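RagB/SusD domain protein (Flavobacterium johnsoniae, PDB 5J90) probably binds chitin chains as a SusD-type component of a chitin utilization locus. Local coordinates at residues 147-152 with 476-481; 167-172 with 198-203; 235-240 with 328-333. All blocks are in the same frame, centred on the assembly; numbering follows the deposited sequence.

Contacts 2 and 3 are neighbours, with centres 14 Å apart. They touch through helix 196-213: Arg201 CG lies 3.5 Å from Gly235 O, and the Phe202 ring, at CD1, lies 3.8 Å from Met237 CE. Contact 1 stands apart. Its centre is 32 Å from that of contact 2 and 37 Å from that of contact 3, and it lies on the other side of the chain's centre from contact 3. Yet helix 154-177, which follows residues 147-152, carries one side of contact 2. Along the chain, contact 1 closes a long loop holding both others. A 1,2-ethanediol, probably from the crystallisation liquor, sits at contact 3.

Contact 1: residues 147-152 with 476-481; sequences ATIAYD and AGNSGG
Asn478 is the N-cap of helix 479-489, and its side chain joins this helix start to Ile149 in the loop before helix 154-177. The amide pairs with both backbone polar groups of Ile149. Ile149 N donates to Asn478 OD1 at 3.0 Å, from a position tilted 25° out of the carbonyl plane. Asn478 ND2 donates in return to Ile149 O, also at 3.0 Å. This second bond is nearly straight (172°) and uses an in-plane lone pair. CG of Asn478 stands anti to its backbone N (chi1 -172°), which carries the amide across to the loop. Asn478 OD1 also takes a weak capping bond from Gly481 N at 3.2 Å. ND2 has a second acceptor, Glu474, which Tyr151 OH shares. The Tyr151 ring turns its edge to the amide, with CE1 3.8 Å from Asn478 ND2.

Two glycines let the chains close up. Thr148 OG1 is 3.5 Å from Gly480 CA, and Gly481 CA makes a CA-H...O contact of 3.3 Å with Ile149 O. Side chains here would run into those oxygens. A water joins Ala147 O to Gly480 N.

A leucine in place of Asn478 would probably leave Ile149 N and Ile149 O without their mates and the helix start uncapped. The buried amide accepts two bonds, one of them weak, and donates two, which should fix its rotation and tell its oxygen end from its nitrogen end.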
ATOM      1  N   ALA A 147     -19.576   7.646 -22.755  1.00 31.00           N
ATOM      2  CA  ALA A 147     -20.489   7.192 -21.708  1.00 29.31           C
ATOM      3  C   ALA A 147     -19.712   6.858 -20.438  1.00 26.01           C
ATOM      4  O   ALA A 147     -20.194   7.068 -19.324  1.00 29.79           O
ATOM      5  CB  ALA A 147     -21.284   5.984 -22.181  1.00 31.70           C
ATOM      6  N   THR A 148     -18.510   6.326 -20.621  1.00 24.56           N
ATOM      7  CA  THR A 148     -17.596   6.086 -19.512  1.00 22.59           C
ATOM      8  C   THR A 148     -16.556   7.197 -19.448  1.00 18.19           C
ATOM      9  O   THR A 148     -15.762   7.364 -20.376  1.00 19.91           O
ATOM     10  CB  THR A 148     -16.869   4.736 -19.663  1.00 21.27           C
ATOM     11  OG1 THR A 148     -17.790   3.669 -19.406  1.00 24.78           O
ATOM     12  CG2 THR A 148     -15.694   4.636 -18.688  1.00 24.63           C
ATOM     13  N   ILE A 149     -16.580   7.972 -18.364  1.00 15.20           N
ATOM     14  CA  ILE A 149     -15.512   8.932 -18.099  1.00 13.86           C
ATOM     15  C   ILE A 149     -14.559   8.269 -17.105  1.00 12.59           C
ATOM     16  O   ILE A 149     -14.862   8.141 -15.913  1.00 11.78           O
ATOM     17  CB  ILE A 149     -16.042  10.271 -17.548  1.00 13.35           C
ATOM     18  CG1 ILE A 149     -17.101  10.849 -18.497  1.00 16.62           C
ATOM     19  CG2 ILE A 149     -14.889  11.253 -17.339  1.00 14.49           C
ATOM     20  CD1 ILE A 149     -17.772  12.099 -17.973  1.00 24.06           C
ATOM     21  N   ALA A 150     -13.433   7.795 -17.624  1.00 13.17           N
ATOM     22  CA  ALA A 150     -12.516   6.986 -16.830  1.00 11.29           C
ATOM     23  C   ALA A 150     -11.786   7.785 -15.755  1.00 10.35           C
ATOM     24  O   ALA A 150     -11.521   8.983 -15.908  1.00 11.25           O
ATOM     25  CB  ALA A 150     -11.516   6.271 -17.733  1.00 13.06           C
ATOM     26  N   TYR A 151     -11.478   7.091 -14.664  1.00  9.58           N
ATOM     27  CA  TYR A 151     -10.678   7.657 -13.581  1.00  9.37           C
ATOM     28  C   TYR A 151      -9.202   7.397 -13.855  1.00  9.85           C
ATOM     29  O   TYR A 151      -8.847   6.374 -14.438  1.00 11.76           O
ATOM     30  CB  TYR A 151     -11.036   6.993 -12.258  1.00 10.40           C
ATOM     31  CG  TYR A 151     -12.383   7.357 -11.645  1.00  8.09           C
ATOM     32  CD1 TYR A 151     -13.524   7.554 -12.431  1.00  9.78           C
ATOM     33  CD2 TYR A 151     -12.524   7.445 -10.266  1.00  9.09           C
ATOM     34  CE1 TYR A 151     -14.754   7.861 -11.842  1.00  9.14           C
ATOM     35  CE2 TYR A 151     -13.748   7.750  -9.674  1.00 10.66           C
ATOM     36  CZ  TYR A 151     -14.860   7.951 -10.467  1.00  8.45           C
ATOM     37  OH  TYR A 151     -16.066   8.259  -9.873  1.00  9.27           O
ATOM     38  N   ASP A 152      -8.347   8.315 -13.417  1.00  8.93           N
ATOM     39  CA  ASP A 152      -6.909   8.066 -13.390  1.00  9.67           C
ATOM     40  C   ASP A 152      -6.524   7.444 -12.043  1.00  8.75           C
ATOM     41  O   ASP A 152      -7.195   7.667 -11.034  1.00  9.82           O
ATOM     42  CB  ASP A 152      -6.122   9.371 -13.525  1.00  9.60           C
ATOM     43  CG  ASP A 152      -6.357  10.102 -14.830  1.00  9.61           C
ATOM     44  OD1 ASP A 152      -6.949   9.540 -15.771  1.00 12.52           O
ATOM     45  OD2 ASP A 152      -5.907  11.268 -14.911  1.00 11.13           O
ATOM     46  N   ALA A 476     -24.342   6.501 -10.181  1.00 12.38           N
ATOM     47  CA  ALA A 476     -25.588   6.671 -10.930  1.00 14.17           C
ATOM     48  C   ALA A 476     -25.351   7.033 -12.392  1.00 15.91           C
ATOM     49  O   ALA A 476     -25.899   6.391 -13.295  1.00 18.90           O
ATOM     50  CB  ALA A 476     -26.471   7.732 -10.261  1.00 14.38           C
ATOM     51  N   GLY A 477     -24.537   8.056 -12.630  1.00 12.30           N
ATOM     52  CA  GLY A 477     -24.375   8.597 -13.965  1.00 16.31           C
ATOM     53  C   GLY A 477     -23.098   8.223 -14.704  1.00 14.31           C
ATOM     54  O   GLY A 477     -22.958   8.534 -15.882  1.00 16.92           O
ATOM     55  N   ASN A 478     -22.168   7.564 -14.015  1.00 12.76           N
ATOM     56  CA  ASN A 478     -20.883   7.208 -14.609  1.00 12.53           C
ATOM     57  C   ASN A 478     -20.425   5.861 -14.076  1.00 12.93           C
ATOM     58  O   ASN A 478     -19.279   5.716 -13.641  1.00 12.03           O
ATOM     59  CB  ASN A 478     -19.831   8.286 -14.288  1.00 10.46           C
ATOM     60  CG  ASN A 478     -18.516   8.083 -15.031  1.00 13.30           C
ATOM     61  OD1 ASN A 478     -18.464   7.474 -16.101  1.00 13.11           O
ATOM     62  ND2 ASN A 478     -17.437   8.626 -14.468  1.00 10.97           N
ATOM     63  N   SER A 479     -21.310   4.867 -14.109  1.00 13.67           N
ATOM     64  CA  SER A 479     -20.987   3.568 -13.523  1.00 14.39           C
ATOM     65  C   SER A 479     -19.751   2.941 -14.172  1.00 13.98           C
ATOM     66  O   SER A 479     -18.960   2.286 -13.499  1.00 14.57           O
ATOM     67  CB  SER A 479     -22.185   2.619 -13.600  1.00 16.29           C
ATOM     68  OG  SER A 479     -22.538   2.382 -14.949  1.00 21.18           O
ATOM     69  N   GLY A 480     -19.574   3.158 -15.471  1.00 13.01           N
ATOM     70  CA  GLY A 480     -18.406   2.634 -16.159  1.00 13.09           C
ATOM     71  C   GLY A 480     -17.137   3.280 -15.630  1.00 12.81           C
ATOM     72  O   GLY A 480     -16.095   2.628 -15.478  1.00 15.18           O
ATOM     73  N   GLY A 481     -17.221   4.574 -15.337  1.00 12.40           N
ATOM     74  CA  GLY A 481     -16.087   5.298 -14.788  1.00 12.21           C
ATOM     75  C   GLY A 481     -15.762   4.811 -13.391  1.00 10.24           C
ATOM     76  O   GLY A 481     -14.590   4.589 -13.058  1.00 11.12           O
TER
HETATM   77  O   HOH W   1     -20.825   4.839 -17.567  1.00 25.32           O
HETATM   78  O   HOH W   2     -20.698   9.614 -17.693  1.00 33.45           O

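Contact 2: residues 167-172 with 198-203; sequences TAVAEL and SWVRFA
Ala203 N donates to Trp199 O at 2.9 Å, a backbone bond one turn long within helix 196-213. Both residues turn their CB atoms toward helix 154-177. These backbone bonds stay inside each helix; Leu172 N likewise donates to Ala168 O. What passes between the helices is apolar.

The short axis segments run nearly antiparallel, at 155°, and come within 9.7 Å of each other. Val169 and Val200 form the middle of the contact. Their side chains cross at about a right angle, and they meet through single methyls, Val169 CG1 to Val200 CG1 at 4.0 Å. In both valines CG1 stands anti to the backbone N (chi1 166° and 171°). This leaves each CG2 to serve a different neighbour. Val169 CG2 reaches Ala203 CB at 3.8 Å, where the small alanine makes room for it. Val200 CG2 packs on Leu172 CB at 3.5 Å, and these two side chains slide past each other in opposite directions. Farther out, Leu172 CD1 touches Trp199 CB at 4.2 Å. The Trp199 indole leads away from this interface; its NE1 bonds to Asp188, and its ring meets Tyr192 edge-to-face. Helix 113-134 packs against Ala168 and Trp199.

Antiparallel packing of neighbouring helices like this fits the TPR-like helical scaffold of SusD-family proteins. Every residue that touches is buried, and only carbon atoms carry the side-chain contacts. The pair is therefore held by shape and by exclusion of water, without directional bonds between the two segments.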
ATOM      1  N   THR A 167       4.662  23.558 -15.597  1.00  9.96           N
ATOM      2  CA  THR A 167       4.191  24.441 -16.663  1.00 11.61           C
ATOM      3  C   THR A 167       3.879  25.839 -16.129  1.00 12.05           C
ATOM      4  O   THR A 167       4.331  26.848 -16.690  1.00 12.62           O
ATOM      5  CB  THR A 167       2.950  23.847 -17.329  1.00 12.26           C
ATOM      6  OG1 THR A 167       3.305  22.604 -17.954  1.00 14.45           O
ATOM      7  CG2 THR A 167       2.386  24.793 -18.383  1.00 15.54           C
ATOM      8  N   ALA A 168       3.134  25.903 -15.027  1.00 10.52           N
ATOM      9  CA  ALA A 168       2.753  27.185 -14.434  1.00 10.96           C
ATOM     10  C   ALA A 168       3.957  27.995 -13.955  1.00 10.94           C
ATOM     11  O   ALA A 168       4.050  29.206 -14.200  1.00 11.63           O
ATOM     12  CB  ALA A 168       1.782  26.966 -13.289  1.00 10.95           C
ATOM     13  N   VAL A 169       4.874  27.335 -13.260  1.00 10.97           N
ATOM     14  CA  VAL A 169       6.061  28.005 -12.741  1.00 11.66           C
ATOM     15  C   VAL A 169       6.939  28.552 -13.866  1.00 11.90           C
ATOM     16  O   VAL A 169       7.425  29.686 -13.786  1.00 12.05           O
ATOM     17  CB  VAL A 169       6.872  27.066 -11.812  1.00 11.18           C
ATOM     18  CG1 VAL A 169       8.259  27.635 -11.549  1.00 14.21           C
ATOM     19  CG2 VAL A 169       6.129  26.857 -10.500  1.00 13.60           C
ATOM     20  N   ALA A 170       7.130  27.770 -14.921  1.00 11.90           N
ATOM     21  CA  ALA A 170       7.960  28.224 -16.039  1.00 12.62           C
ATOM     22  C   ALA A 170       7.328  29.428 -16.730  1.00 13.67           C
ATOM     23  O   ALA A 170       8.015  30.404 -17.030  1.00 14.14           O
ATOM     24  CB  ALA A 170       8.177  27.095 -17.025  1.00 13.26           C
ATOM     25  N   GLU A 171       6.023  29.370 -16.964  1.00 12.40           N
ATOM     26  CA  GLU A 171       5.325  30.440 -17.675  1.00 14.41           C
ATOM     27  C   GLU A 171       5.357  31.751 -16.894  1.00 13.61           C
ATOM     28  O   GLU A 171       5.701  32.808 -17.443  1.00 14.51           O
ATOM     29  CB  GLU A 171       3.878  30.037 -17.985  1.00 14.10           C
ATOM     30  CG  GLU A 171       3.075  31.117 -18.702  1.00 15.32           C
ATOM     31  CD  GLU A 171       3.579  31.401 -20.106  1.00 22.11           C
ATOM     32  OE1 GLU A 171       4.041  30.455 -20.777  1.00 22.68           O
ATOM     33  OE2 GLU A 171       3.508  32.571 -20.542  1.00 20.52           O
ATOM     34  N   LEU A 172       5.007  31.703 -15.614  1.00 12.05           N
ATOM     35  CA  LEU A 172       4.977  32.930 -14.822  1.00 12.95           C
ATOM     36  C   LEU A 172       6.381  33.477 -14.563  1.00 13.40           C
ATOM     37  O   LEU A 172       6.583  34.694 -14.538  1.00 13.58           O
ATOM     38  CB  LEU A 172       4.230  32.727 -13.507  1.00 12.35           C
ATOM     39  CG  LEU A 172       2.740  32.427 -13.664  1.00 12.76           C
ATOM     40  CD1 LEU A 172       2.120  32.207 -12.297  1.00 13.44           C
ATOM     41  CD2 LEU A 172       2.017  33.547 -14.424  1.00 12.84           C
ATOM     42  N   SER A 198       4.476  35.910  -6.177  1.00 10.72           N
ATOM     43  CA  SER A 198       3.854  35.286  -5.014  1.00 10.53           C
ATOM     44  C   SER A 198       3.088  34.022  -5.404  1.00 10.55           C
ATOM     45  O   SER A 198       3.059  33.047  -4.650  1.00 10.33           O
ATOM     46  CB  SER A 198       2.927  36.269  -4.314  1.00 10.93           C
ATOM     47  OG  SER A 198       3.685  37.360  -3.816  1.00 14.62           O
ATOM     48  N   TRP A 199       2.476  34.038  -6.583  1.00  9.30           N
ATOM     49  CA  TRP A 199       1.821  32.851  -7.104  1.00 10.05           C
ATOM     50  C   TRP A 199       2.835  31.733  -7.385  1.00 10.18           C
ATOM     51  O   TRP A 199       2.558  30.559  -7.125  1.00 10.07           O
ATOM     52  CB  TRP A 199       0.990  33.207  -8.340  1.00 10.74           C
ATOM     53  CG  TRP A 199      -0.376  33.714  -7.967  1.00  9.59           C
ATOM     54  CD1 TRP A 199      -0.755  35.017  -7.774  1.00 10.75           C
ATOM     55  CD2 TRP A 199      -1.538  32.916  -7.721  1.00 10.72           C
ATOM     56  NE1 TRP A 199      -2.087  35.072  -7.434  1.00 10.47           N
ATOM     57  CE2 TRP A 199      -2.590  33.796  -7.389  1.00 10.53           C
ATOM     58  CE3 TRP A 199      -1.794  31.539  -7.751  1.00 10.75           C
ATOM     59  CZ2 TRP A 199      -3.875  33.345  -7.093  1.00 10.76           C
ATOM     60  CZ3 TRP A 199      -3.071  31.094  -7.457  1.00 11.54           C
ATOM     61  CH2 TRP A 199      -4.094  31.995  -7.133  1.00 11.71           C
ATOM     62  N   VAL A 200       4.011  32.082  -7.892  1.00 10.45           N
ATOM     63  CA  VAL A 200       5.036  31.072  -8.145  1.00 10.27           C
ATOM     64  C   VAL A 200       5.551  30.505  -6.824  1.00  9.41           C
ATOM     65  O   VAL A 200       5.721  29.289  -6.689  1.00  9.10           O
ATOM     66  CB  VAL A 200       6.204  31.626  -8.994  1.00  9.64           C
ATOM     67  CG1 VAL A 200       7.353  30.616  -9.053  1.00 10.60           C
ATOM     68  CG2 VAL A 200       5.719  31.978 -10.396  1.00 11.75           C
ATOM     69  N   ARG A 201       5.753  31.368  -5.834  1.00  8.63           N
ATOM     70  CA  ARG A 201       6.228  30.930  -4.530  1.00  8.44           C
ATOM     71  C   ARG A 201       5.203  29.988  -3.887  1.00  9.16           C
ATOM     72  O   ARG A 201       5.573  28.998  -3.236  1.00  9.49           O
ATOM     73  CB  ARG A 201       6.539  32.153  -3.649  1.00  9.42           C
ATOM     74  CG  ARG A 201       7.219  31.833  -2.334  1.00 10.69           C
ATOM     75  CD  ARG A 201       7.787  33.099  -1.679  1.00 10.81           C
ATOM     76  NE  ARG A 201       8.882  33.683  -2.450  1.00 11.00           N
ATOM     77  CZ  ARG A 201       8.839  34.863  -3.064  1.00 12.76           C
ATOM     78  NH1 ARG A 201       7.741  35.612  -3.023  1.00 11.56           N
ATOM     79  NH2 ARG A 201       9.907  35.302  -3.719  1.00 12.75           N
ATOM     80  N   PHE A 202       3.917  30.278  -4.082  1.00  9.33           N
ATOM     81  CA  PHE A 202       2.865  29.377  -3.615  1.00  8.40           C
ATOM     82  C   PHE A 202       2.962  28.044  -4.360  1.00  8.43           C
ATOM     83  O   PHE A 202       2.965  26.983  -3.729  1.00  9.20           O
ATOM     84  CB  PHE A 202       1.471  30.005  -3.774  1.00  9.35           C
ATOM     85  CG  PHE A 202       0.337  29.025  -3.579  1.00  8.93           C
ATOM     86  CD1 PHE A 202       0.285  28.205  -2.458  1.00  9.12           C
ATOM     87  CD2 PHE A 202      -0.676  28.922  -4.520  1.00 10.43           C
ATOM     88  CE1 PHE A 202      -0.754  27.291  -2.281  1.00  8.99           C
ATOM     89  CE2 PHE A 202      -1.718  28.014  -4.344  1.00  9.81           C
ATOM     90  CZ  PHE A 202      -1.754  27.211  -3.232  1.00 10.85           C
ATOM     91  N   ALA A 203       3.067  28.088  -5.685  1.00  8.68           N
ATOM     92  CA  ALA A 203       3.181  26.859  -6.465  1.00  8.68           C
ATOM     93  C   ALA A 203       4.364  26.007  -6.001  1.00  8.76           C
ATOM     94  O   ALA A 203       4.240  24.784  -5.898  1.00  8.96           O
ATOM     95  CB  ALA A 203       3.298  27.168  -7.960  1.00  9.83           C
TER

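Contact 3: residues 235-240 with 328-333; sequences GVMLVN and YLMNAA. With EDO (1,2-ethanediol), chain F.
Met237 packs over Ala332 and reaches Met330, and this makes up most of the apolar contact. Met237 CB lies 4.1 Å from Ala332 CB. The chain then runs extended (chi2 177°, chi3 -177°), which brings Met237 SD beside the backbone of Ala332, 3.8 Å from Ala332 N. Its end methyl, Met237 CE, meets Met330 SD at 3.7 Å and also lies near Met330 O. The two methionine side chains cross obliquely. Behind them stands helix 196-213, with Thr205 against Met330.

Other packing centres on the Ala332 methyl. Val239 O comes within 3.4 Å of Ala332 CB, and Asn240 OD1 within 3.7 Å.

The polar link is a water. It donates to Asn240 OD1 at 2.7 Å and accepts from Ala333 N at 2.9 Å, in the first turn of helix 332-344. Asn240 ND2 bonds to Ala363 O on helix 353-368, and Ser243 OG takes the N-H of Ala332.

The bound 1,2-ethanediol accepts from Val236 N through its O2 at 3.0 Å, and Leu238 lies against it.

The contact joins the loop before strand 244-247 to the chain leaving strand 326-328, where Leu329 and Met330 form a classic beta bulge opposite Phe244. The sulfur-rich side is buried and apolar, while a water serves the start of the helix. Direct contact between the segments is van der Waals packing, including oxygens against methyls, and the hydrogen-bonded link between them runs through the water.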
ATOM      1  N   GLY A 235      11.908  30.194  -4.457  1.00  9.92           N
ATOM      2  CA  GLY A 235      11.796  29.308  -3.307  1.00 10.52           C
ATOM      3  C   GLY A 235      10.391  29.146  -2.756  1.00  9.25           C
ATOM      4  O   GLY A 235       9.395  29.374  -3.451  1.00 11.46           O
ATOM      5  N   VAL A 236      10.318  28.735  -1.497  1.00  9.42           N
ATOM      6  CA  VAL A 236       9.026  28.501  -0.856  1.00  9.28           C
ATOM      7  C   VAL A 236       8.680  29.635   0.119  1.00  9.71           C
ATOM      8  O   VAL A 236       9.474  30.568   0.324  1.00 10.38           O
ATOM      9  CB  VAL A 236       8.957  27.105  -0.188  1.00  9.97           C
ATOM     10  CG1 VAL A 236       9.150  26.002  -1.239  1.00 10.63           C
ATOM     11  CG2 VAL A 236       9.973  26.969   0.954  1.00 10.57           C
ATOM     12  N   MET A 237       7.480  29.592   0.688  1.00  9.03           N
ATOM     13  CA  MET A 237       7.048  30.642   1.614  1.00  9.77           C
ATOM     14  C   MET A 237       8.064  30.867   2.728  1.00 10.12           C
ATOM     15  O   MET A 237       8.603  29.907   3.288  1.00 10.44           O
ATOM     16  CB  MET A 237       5.710  30.271   2.247  1.00  8.95           C
ATOM     17  CG  MET A 237       4.574  30.116   1.264  1.00  9.61           C
ATOM     18  SD  MET A 237       3.086  29.602   2.134  1.00  9.79           S
ATOM     19  CE  MET A 237       1.987  29.406   0.735  1.00 11.01           C
ATOM     20  N   LEU A 238       8.299  32.141   3.062  1.00 11.09           N
ATOM     21  CA  LEU A 238       9.227  32.509   4.133  1.00 11.11           C
ATOM     22  C   LEU A 238       8.593  33.388   5.202  1.00 11.86           C
ATOM     23  O   LEU A 238       8.938  33.294   6.372  1.00 13.02           O
ATOM     24  CB  LEU A 238      10.449  33.239   3.573  1.00 12.91           C
ATOM     25  CG  LEU A 238      11.445  32.419   2.766  1.00 15.73           C
ATOM     26  CD1 LEU A 238      12.616  33.313   2.399  1.00 17.43           C
ATOM     27  CD2 LEU A 238      11.914  31.226   3.575  1.00 19.02           C
ATOM     28  N   VAL A 239       7.681  34.262   4.792  1.00 12.45           N
ATOM     29  CA  VAL A 239       7.051  35.187   5.725  1.00 11.92           C
ATOM     30  C   VAL A 239       5.548  35.042   5.610  1.00 12.42           C
ATOM     31  O   VAL A 239       5.043  34.498   4.616  1.00 10.42           O
ATOM     32  CB  VAL A 239       7.470  36.661   5.480  1.00 12.87           C
ATOM     33  CG1 VAL A 239       8.976  36.827   5.671  1.00 15.65           C
ATOM     34  CG2 VAL A 239       7.039  37.130   4.099  1.00 13.84           C
ATOM     35  N   ASN A 240       4.826  35.528   6.614  1.00 12.86           N
ATOM     36  CA  ASN A 240       3.396  35.287   6.671  1.00 11.11           C
ATOM     37  C   ASN A 240       2.604  35.914   5.521  1.00 11.97           C
ATOM     38  O   ASN A 240       1.562  35.382   5.136  1.00 12.80           O
ATOM     39  CB  ASN A 240       2.834  35.617   8.057  1.00 12.64           C
ATOM     40  CG  ASN A 240       3.294  34.618   9.101  1.00 14.06           C
ATOM     41  OD1 ASN A 240       3.372  33.417   8.818  1.00 17.18           O
ATOM     42  ND2 ASN A 240       3.623  35.092  10.295  1.00 14.17           N
ATOM     43  N   TYR A 328      -7.529  30.895   5.402  1.00 10.62           N
ATOM     44  CA  TYR A 328      -6.169  30.426   5.108  1.00 10.36           C
ATOM     45  C   TYR A 328      -6.176  28.980   4.641  1.00  9.66           C
ATOM     46  O   TYR A 328      -6.816  28.115   5.250  1.00 11.35           O
ATOM     47  CB  TYR A 328      -5.264  30.590   6.329  1.00 11.48           C
ATOM     48  CG  TYR A 328      -4.861  32.030   6.559  1.00 10.99           C
ATOM     49  CD1 TYR A 328      -5.740  32.929   7.141  1.00 14.33           C
ATOM     50  CD2 TYR A 328      -3.620  32.501   6.152  1.00 12.21           C
ATOM     51  CE1 TYR A 328      -5.382  34.252   7.334  1.00 14.38           C
ATOM     52  CE2 TYR A 328      -3.252  33.817   6.339  1.00 12.88           C
ATOM     53  CZ  TYR A 328      -4.142  34.683   6.934  1.00 14.67           C
ATOM     54  OH  TYR A 328      -3.792  36.003   7.122  1.00 16.96           O
ATOM     55  N   LEU A 329      -5.471  28.728   3.546  1.00  8.72           N
ATOM     56  CA  LEU A 329      -5.397  27.384   2.987  1.00  9.93           C
ATOM     57  C   LEU A 329      -3.984  26.800   3.027  1.00  9.67           C
ATOM     58  O   LEU A 329      -3.817  25.585   2.953  1.00 10.48           O
ATOM     59  CB  LEU A 329      -5.954  27.366   1.562  1.00 10.82           C
ATOM     60  CG  LEU A 329      -7.445  27.677   1.466  1.00 13.17           C
ATOM     61  CD1 LEU A 329      -7.846  27.835   0.005  1.00 14.90           C
ATOM     62  CD2 LEU A 329      -8.266  26.594   2.154  1.00 16.26           C
ATOM     63  N   MET A 330      -2.968  27.652   3.141  1.00  9.20           N
ATOM     64  CA  MET A 330      -1.594  27.184   3.344  1.00  9.19           C
ATOM     65  C   MET A 330      -0.773  28.302   3.986  1.00  9.33           C
ATOM     66  O   MET A 330      -0.499  29.322   3.345  1.00 10.20           O
ATOM     67  CB  MET A 330      -0.958  26.738   2.029  1.00 10.11           C
ATOM     68  CG  MET A 330       0.460  26.189   2.192  1.00 11.09           C
ATOM     69  SD  MET A 330       1.260  25.784   0.621  1.00 13.02           S
ATOM     70  CE  MET A 330       0.422  24.274   0.191  1.00 18.85           C
ATOM     71  N   ASN A 331      -0.391  28.109   5.243  1.00  9.44           N
ATOM     72  CA  ASN A 331       0.385  29.107   5.972  1.00  8.62           C
ATOM     73  C   ASN A 331       1.877  28.980   5.734  1.00  9.16           C
ATOM     74  O   ASN A 331       2.380  27.883   5.494  1.00  9.69           O
ATOM     75  CB  ASN A 331       0.169  28.962   7.477  1.00  9.70           C
ATOM     76  CG  ASN A 331      -1.269  29.130   7.891  1.00  9.74           C
ATOM     77  OD1 ASN A 331      -1.972  30.019   7.407  1.00 12.96           O
ATOM     78  ND2 ASN A 331      -1.709  28.292   8.816  1.00 10.96           N
ATOM     79  N   ALA A 332       2.599  30.089   5.847  1.00  9.94           N
ATOM     80  CA  ALA A 332       4.048  30.039   5.768  1.00  8.70           C
ATOM     81  C   ALA A 332       4.652  29.036   6.760  1.00  8.85           C
ATOM     82  O   ALA A 332       5.661  28.399   6.455  1.00  8.49           O
ATOM     83  CB  ALA A 332       4.632  31.440   5.976  1.00 10.95           C
ATOM     84  N   ALA A 333       4.050  28.885   7.936  1.00  9.08           N
ATOM     85  CA  ALA A 333       4.580  27.941   8.923  1.00  8.57           C
ATOM     86  C   ALA A 333       4.730  26.536   8.340  1.00  8.82           C
ATOM     87  O   ALA A 333       5.726  25.855   8.597  1.00  8.98           O
ATOM     88  CB  ALA A 333       3.713  27.907  10.171  1.00  9.91           C
TER
HETATM   89  C1  EDO F 604      14.159  29.578   1.012  1.00 31.00           C
HETATM   90  O1  EDO F 604      14.128  30.750   0.188  1.00 24.15           O
HETATM   91  C2  EDO F 604      12.967  28.687   0.686  1.00 21.21           C
HETATM   92  O2  EDO F 604      13.109  28.131  -0.623  1.00 19.55           O
HETATM   93  O   HOH W   3       2.526  30.883   9.467  1.00 11.03           O